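Long-range contact in prepilin (Salmonella typhi, PDB 3FHV), which forms the subunit of a type IVb pilus and interacts with the cystic fibrosis transmembrane conductance regulator, consistent with a role in adhesion to host cells: residues Ala18-Asp29 / Gly84-Thr92. Sequence-based numbering, arbitrary orientation.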
ATOM      1  N   ALA A  18       8.980  -0.342   0.552  1.00  5.11           N
ATOM      2  CA  ALA A  18       9.905   0.111   1.591  1.00  6.59           C
ATOM      3  C   ALA A  18       9.129   0.441   2.868  1.00  7.34           C
ATOM      4  O   ALA A  18       9.508   0.017   3.955  1.00  5.60           O
ATOM      5  CB  ALA A  18      10.679   1.349   1.112  1.00  7.83           C
ATOM      6  N   THR A  19       8.041   1.196   2.730  1.00  7.16           N
ATOM      7  CA  THR A  19       7.226   1.559   3.881  1.00  9.05           C
ATOM      8  C   THR A  19       6.691   0.312   4.595  1.00  8.18           C
ATOM      9  O   THR A  19       6.736   0.230   5.826  1.00  7.55           O
ATOM     10  CB  THR A  19       6.055   2.471   3.453  1.00  9.79           C
ATOM     11  OG1 THR A  19       6.584   3.735   3.028  1.00 10.76           O
ATOM     12  CG2 THR A  19       5.079   2.687   4.619  1.00 12.67           C
ATOM     13  N   ASN A  20       6.206  -0.660   3.822  1.00  8.24           N
ATOM     14  CA  ASN A  20       5.691  -1.898   4.392  1.00  9.10           C
ATOM     15  C   ASN A  20       6.792  -2.670   5.107  1.00  9.83           C
ATOM     16  O   ASN A  20       6.572  -3.236   6.175  1.00 10.16           O
ATOM     17  CB  ASN A  20       5.077  -2.784   3.307  1.00  8.56           C
ATOM     18  CG  ASN A  20       3.822  -2.181   2.713  1.00  8.21           C
ATOM     19  OD1 ASN A  20       3.105  -1.443   3.384  1.00  7.72           O
ATOM     20  ND2 ASN A  20       3.543  -2.506   1.461  1.00  8.70           N
ATOM     21  N   THR A  21       7.973  -2.700   4.506  1.00  8.56           N
ATOM     22  CA  THR A  21       9.097  -3.395   5.103  1.00  7.94           C
ATOM     23  C   THR A  21       9.498  -2.735   6.423  1.00  9.28           C
ATOM     24  O   THR A  21       9.768  -3.425   7.406  1.00 10.29           O
ATOM     25  CB  THR A  21      10.302  -3.427   4.130  1.00  9.22           C
ATOM     26  OG1 THR A  21       9.903  -4.064   2.909  1.00  6.32           O
ATOM     27  CG2 THR A  21      11.464  -4.211   4.737  1.00  9.51           C
ATOM     28  N   ILE A  22       9.555  -1.406   6.448  1.00  8.77           N
ATOM     29  CA  ILE A  22       9.909  -0.703   7.680  1.00 10.88           C
ATOM     30  C   ILE A  22       8.879  -1.058   8.758  1.00 11.37           C
ATOM     31  O   ILE A  22       9.233  -1.315   9.913  1.00 13.17           O
ATOM     32  CB  ILE A  22       9.947   0.826   7.453  1.00  9.82           C
ATOM     33  CG1 ILE A  22      11.184   1.182   6.621  1.00 10.07           C
ATOM     34  CG2 ILE A  22       9.970   1.566   8.790  1.00 11.34           C
ATOM     35  CD1 ILE A  22      11.146   2.556   5.993  1.00 11.08           C
ATOM     36  N   GLY A  23       7.608  -1.098   8.370  1.00 11.12           N
ATOM     37  CA  GLY A  23       6.554  -1.440   9.314  1.00 12.54           C
ATOM     38  C   GLY A  23       6.739  -2.844   9.868  1.00 15.25           C
ATOM     39  O   GLY A  23       6.605  -3.072  11.073  1.00 15.98           O
ATOM     40  N   MET A  24       7.053  -3.791   8.989  1.00 15.56           N
ATOM     41  CA  MET A  24       7.264  -5.174   9.401  1.00 18.29           C
ATOM     42  C   MET A  24       8.490  -5.326  10.299  1.00 18.21           C
ATOM     43  O   MET A  24       8.451  -6.054  11.287  1.00 18.38           O
ATOM     44  CB  MET A  24       7.427  -6.079   8.176  1.00 18.67           C
ATOM     45  CG  MET A  24       7.719  -7.533   8.515  1.00 22.61           C
ATOM     46  SD  MET A  24       7.875  -8.596   7.062  1.00 26.81           S
ATOM     47  CE  MET A  24       9.570  -8.413   6.680  1.00 25.01           C
ATOM     48  N   MET A  25       9.577  -4.642   9.959  1.00 19.79           N
ATOM     49  CA  MET A  25      10.800  -4.749  10.748  1.00 21.98           C
ATOM     50  C   MET A  25      10.678  -4.189  12.160  1.00 23.46           C
ATOM     51  O   MET A  25      11.377  -4.632  13.071  1.00 22.69           O
ATOM     52  CB  MET A  25      11.968  -4.083  10.009  1.00 22.16           C
ATOM     53  CG  MET A  25      12.403  -4.827   8.755  1.00 22.54           C
ATOM     54  SD  MET A  25      12.931  -6.527   9.092  1.00 28.70           S
ATOM     55  CE  MET A  25      11.409  -7.376   9.018  1.00 22.76           C
ATOM     56  N   LYS A  26       9.790  -3.220  12.349  1.00 24.98           N
ATOM     57  CA  LYS A  26       9.598  -2.640  13.674  1.00 28.30           C
ATOM     58  C   LYS A  26       9.083  -3.698  14.648  1.00 29.54           C
ATOM     59  O   LYS A  26       9.206  -3.547  15.864  1.00 30.44           O
ATOM     60  CB  LYS A  26       8.607  -1.474  13.610  1.00 29.27           C
ATOM     61  CG  LYS A  26       9.155  -0.251  12.910  1.00 32.25           C
ATOM     62  CD  LYS A  26       8.178   0.910  12.968  1.00 34.13           C
ATOM     63  CE  LYS A  26       8.774   2.148  12.314  1.00 35.42           C
ATOM     64  NZ  LYS A  26       7.814   3.282  12.291  1.00 35.30           N
ATOM     65  N   GLY A  27       8.513  -4.769  14.103  1.00 29.72           N
ATOM     66  CA  GLY A  27       7.982  -5.831  14.936  1.00 30.80           C
ATOM     67  C   GLY A  27       8.929  -6.994  15.174  1.00 30.61           C
ATOM     68  O   GLY A  27       8.617  -7.895  15.951  1.00 31.57           O
ATOM     69  N   VAL A  28      10.080  -6.990  14.510  1.00 29.88           N
ATOM     70  CA  VAL A  28      11.042  -8.070  14.688  1.00 29.21           C
ATOM     71  C   VAL A  28      12.075  -7.705  15.744  1.00 28.74           C
ATOM     72  O   VAL A  28      12.651  -6.619  15.722  1.00 29.69           O
ATOM     73  CB  VAL A  28      11.771  -8.420  13.365  1.00 29.44           C
ATOM     74  CG1 VAL A  28      10.752  -8.755  12.289  1.00 29.67           C
ATOM     75  CG2 VAL A  28      12.656  -7.273  12.923  1.00 31.06           C
ATOM     76  N   ASP A  29      12.295  -8.621  16.679  1.00 27.71           N
ATOM     77  CA  ASP A  29      13.256  -8.408  17.749  1.00 26.84           C
ATOM     78  C   ASP A  29      13.832  -9.742  18.197  1.00 25.23           C
ATOM     79  O   ASP A  29      13.096 -10.704  18.397  1.00 24.85           O
ATOM     80  CB  ASP A  29      12.576  -7.712  18.929  1.00 29.36           C
ATOM     81  CG  ASP A  29      12.068  -6.334  18.573  1.00 31.63           C
ATOM     82  OD1 ASP A  29      12.901  -5.446  18.285  1.00 33.81           O
ATOM     83  OD2 ASP A  29      10.835  -6.140  18.574  1.00 34.24           O
ATOM     84  N   GLY A  84      21.726  -4.654  19.424  1.00 90.23           N
ATOM     85  CA  GLY A  84      20.738  -3.677  19.839  1.00 89.66           C
ATOM     86  C   GLY A  84      19.426  -3.820  19.091  1.00 89.14           C
ATOM     87  O   GLY A  84      18.636  -4.723  19.375  1.00 89.54           O
ATOM     88  N   PHE A  85      19.195  -2.927  18.134  1.00 88.02           N
ATOM     89  CA  PHE A  85      17.972  -2.947  17.337  1.00 85.82           C
ATOM     90  C   PHE A  85      18.289  -3.370  15.906  1.00 82.89           C
ATOM     91  O   PHE A  85      19.451  -3.390  15.500  1.00 83.22           O
ATOM     92  CB  PHE A  85      17.322  -1.560  17.340  1.00 88.44           C
ATOM     93  CG  PHE A  85      15.971  -1.517  16.679  1.00 90.30           C
ATOM     94  CD1 PHE A  85      14.901  -2.232  17.207  1.00 91.13           C
ATOM     95  CD2 PHE A  85      15.769  -0.761  15.528  1.00 91.19           C
ATOM     96  CE1 PHE A  85      13.647  -2.197  16.597  1.00 91.95           C
ATOM     97  CE2 PHE A  85      14.520  -0.718  14.910  1.00 91.84           C
ATOM     98  CZ  PHE A  85      13.458  -1.437  15.446  1.00 92.04           C
ATOM     99  N   ASN A  86      17.250  -3.707  15.148  1.00 78.91           N
ATOM    100  CA  ASN A  86      17.412  -4.132  13.761  1.00 74.99           C
ATOM    101  C   ASN A  86      18.084  -3.048  12.928  1.00 70.65           C
ATOM    102  O   ASN A  86      17.785  -1.863  13.078  1.00 70.03           O
ATOM    103  CB  ASN A  86      16.050  -4.458  13.140  1.00 76.82           C
ATOM    104  CG  ASN A  86      15.236  -5.418  13.982  1.00 78.11           C
ATOM    105  OD1 ASN A  86      15.661  -6.541  14.254  1.00 79.17           O
ATOM    106  ND2 ASN A  86      14.054  -4.977  14.401  1.00 78.62           N
ATOM    107  N   ASN A  87      18.991  -3.457  12.046  1.00 64.41           N
ATOM    108  CA  ASN A  87      19.683  -2.509  11.182  1.00 57.67           C
ATOM    109  C   ASN A  87      18.789  -2.153  10.000  1.00 50.97           C
ATOM    110  O   ASN A  87      17.584  -1.964  10.165  1.00 52.27           O
ATOM    111  CB  ASN A  87      21.006  -3.097  10.690  1.00 58.94           C
ATOM    112  CG  ASN A  87      22.020  -3.250  11.803  1.00 60.26           C
ATOM    113  OD1 ASN A  87      22.382  -2.278  12.465  1.00 60.66           O
ATOM    114  ND2 ASN A  87      22.486  -4.474  12.017  1.00 61.27           N
ATOM    115  N   GLY A  88      19.371  -2.068   8.810  1.00 42.43           N
ATOM    116  CA  GLY A  88      18.575  -1.722   7.649  1.00 30.37           C
ATOM    117  C   GLY A  88      18.385  -2.853   6.659  1.00 22.38           C
ATOM    118  O   GLY A  88      18.641  -4.019   6.957  1.00 19.66           O
ATOM    119  N   PHE A  89      17.916  -2.498   5.471  1.00 15.74           N
ATOM    120  CA  PHE A  89      17.688  -3.467   4.413  1.00 10.60           C
ATOM    121  C   PHE A  89      17.825  -2.730   3.096  1.00  8.88           C
ATOM    122  O   PHE A  89      17.915  -1.500   3.072  1.00  9.67           O
ATOM    123  CB  PHE A  89      16.284  -4.080   4.537  1.00  8.52           C
ATOM    124  CG  PHE A  89      15.164  -3.084   4.396  1.00  6.17           C
ATOM    125  CD1 PHE A  89      14.603  -2.809   3.150  1.00  4.74           C
ATOM    126  CD2 PHE A  89      14.675  -2.409   5.514  1.00  7.47           C
ATOM    127  CE1 PHE A  89      13.569  -1.876   3.023  1.00  7.34           C
ATOM    128  CE2 PHE A  89      13.648  -1.480   5.396  1.00  9.30           C
ATOM    129  CZ  PHE A  89      13.092  -1.213   4.145  1.00  7.69           C
ATOM    130  N   THR A  90      17.861  -3.485   2.007  1.00  8.69           N
ATOM    131  CA  THR A  90      17.966  -2.904   0.679  1.00  7.51           C
ATOM    132  C   THR A  90      16.866  -3.479  -0.200  1.00  8.23           C
ATOM    133  O   THR A  90      16.381  -4.584   0.041  1.00  8.98           O
ATOM    134  CB  THR A  90      19.312  -3.246  -0.013  1.00  7.42           C
ATOM    135  OG1 THR A  90      19.483  -4.671  -0.051  1.00  8.53           O
ATOM    136  CG2 THR A  90      20.483  -2.605   0.716  1.00  8.31           C
ATOM    137  N   ILE A  91      16.454  -2.706  -1.200  1.00  7.82           N
ATOM    138  CA  ILE A  91      15.479  -3.178  -2.175  1.00  6.93           C
ATOM    139  C   ILE A  91      16.252  -3.063  -3.478  1.00  6.94           C
ATOM    140  O   ILE A  91      16.610  -1.960  -3.898  1.00  8.43           O
ATOM    141  CB  ILE A  91      14.221  -2.286  -2.273  1.00  7.09           C
ATOM    142  CG1 ILE A  91      13.444  -2.315  -0.951  1.00  7.93           C
ATOM    143  CG2 ILE A  91      13.314  -2.798  -3.412  1.00  7.86           C
ATOM    144  CD1 ILE A  91      12.158  -1.495  -0.992  1.00  8.30           C
ATOM    145  N   THR A  92      16.531  -4.206  -4.091  1.00  6.14           N
ATOM    146  CA  THR A  92      17.270  -4.253  -5.342  1.00  6.38           C
ATOM    147  C   THR A  92      16.314  -4.615  -6.465  1.00  7.87           C
ATOM    148  O   THR A  92      15.498  -5.522  -6.315  1.00 10.23           O
ATOM    149  CB  THR A  92      18.385  -5.332  -5.293  1.00  7.19           C
ATOM    150  OG1 THR A  92      19.308  -5.016  -4.248  1.00  4.19           O
ATOM    151  CG2 THR A  92      19.141  -5.398  -6.625  1.00  6.65           C
TER
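Phe89 lays one face of its ring under the methyl group of Thr21, whose CG2 sits 3.4 Å from the ring centroid and only 9° off the ring normal, a CH-pi contact of nearly ideal centring. The chi1 of 62° in Phe89 sets CG between the backbone N and the carbonyl carbon, lifting the ring off the strand toward the helix. On the threonine, CG2 lies anti to the backbone N and takes the ring, while OG1 turns back to the carbonyl of Leu17, within its own helix. Ile22 meets the same ring at its edge, CG1 being 3.8 Å from Phe89 CE2, and two residues further along the strand Ile91 brings CD1 to within 3.8 Å of Ala18 CB. Helix 18-25 and strand 88-92 run roughly antiparallel, at 154°, their axes approaching to 10.1 Å. In this soluble piece helix 8-25 is probably the C-terminal part of the long pilin helix, packed on the antiparallel sheet as in type IV pilins. Val75 and Tyr154 of the flanking strands also touch Phe89. A type I turn from Met25 to Val28 brings Val28 O to 2.5 Å from Asn86 ND2, a hydrogen bond of doubtful geometry, as Asn86 is poorly ordered. The chemistry thus suggests a well-defined apolar junction at buried Phe89 and a less certain polar link at Asn86.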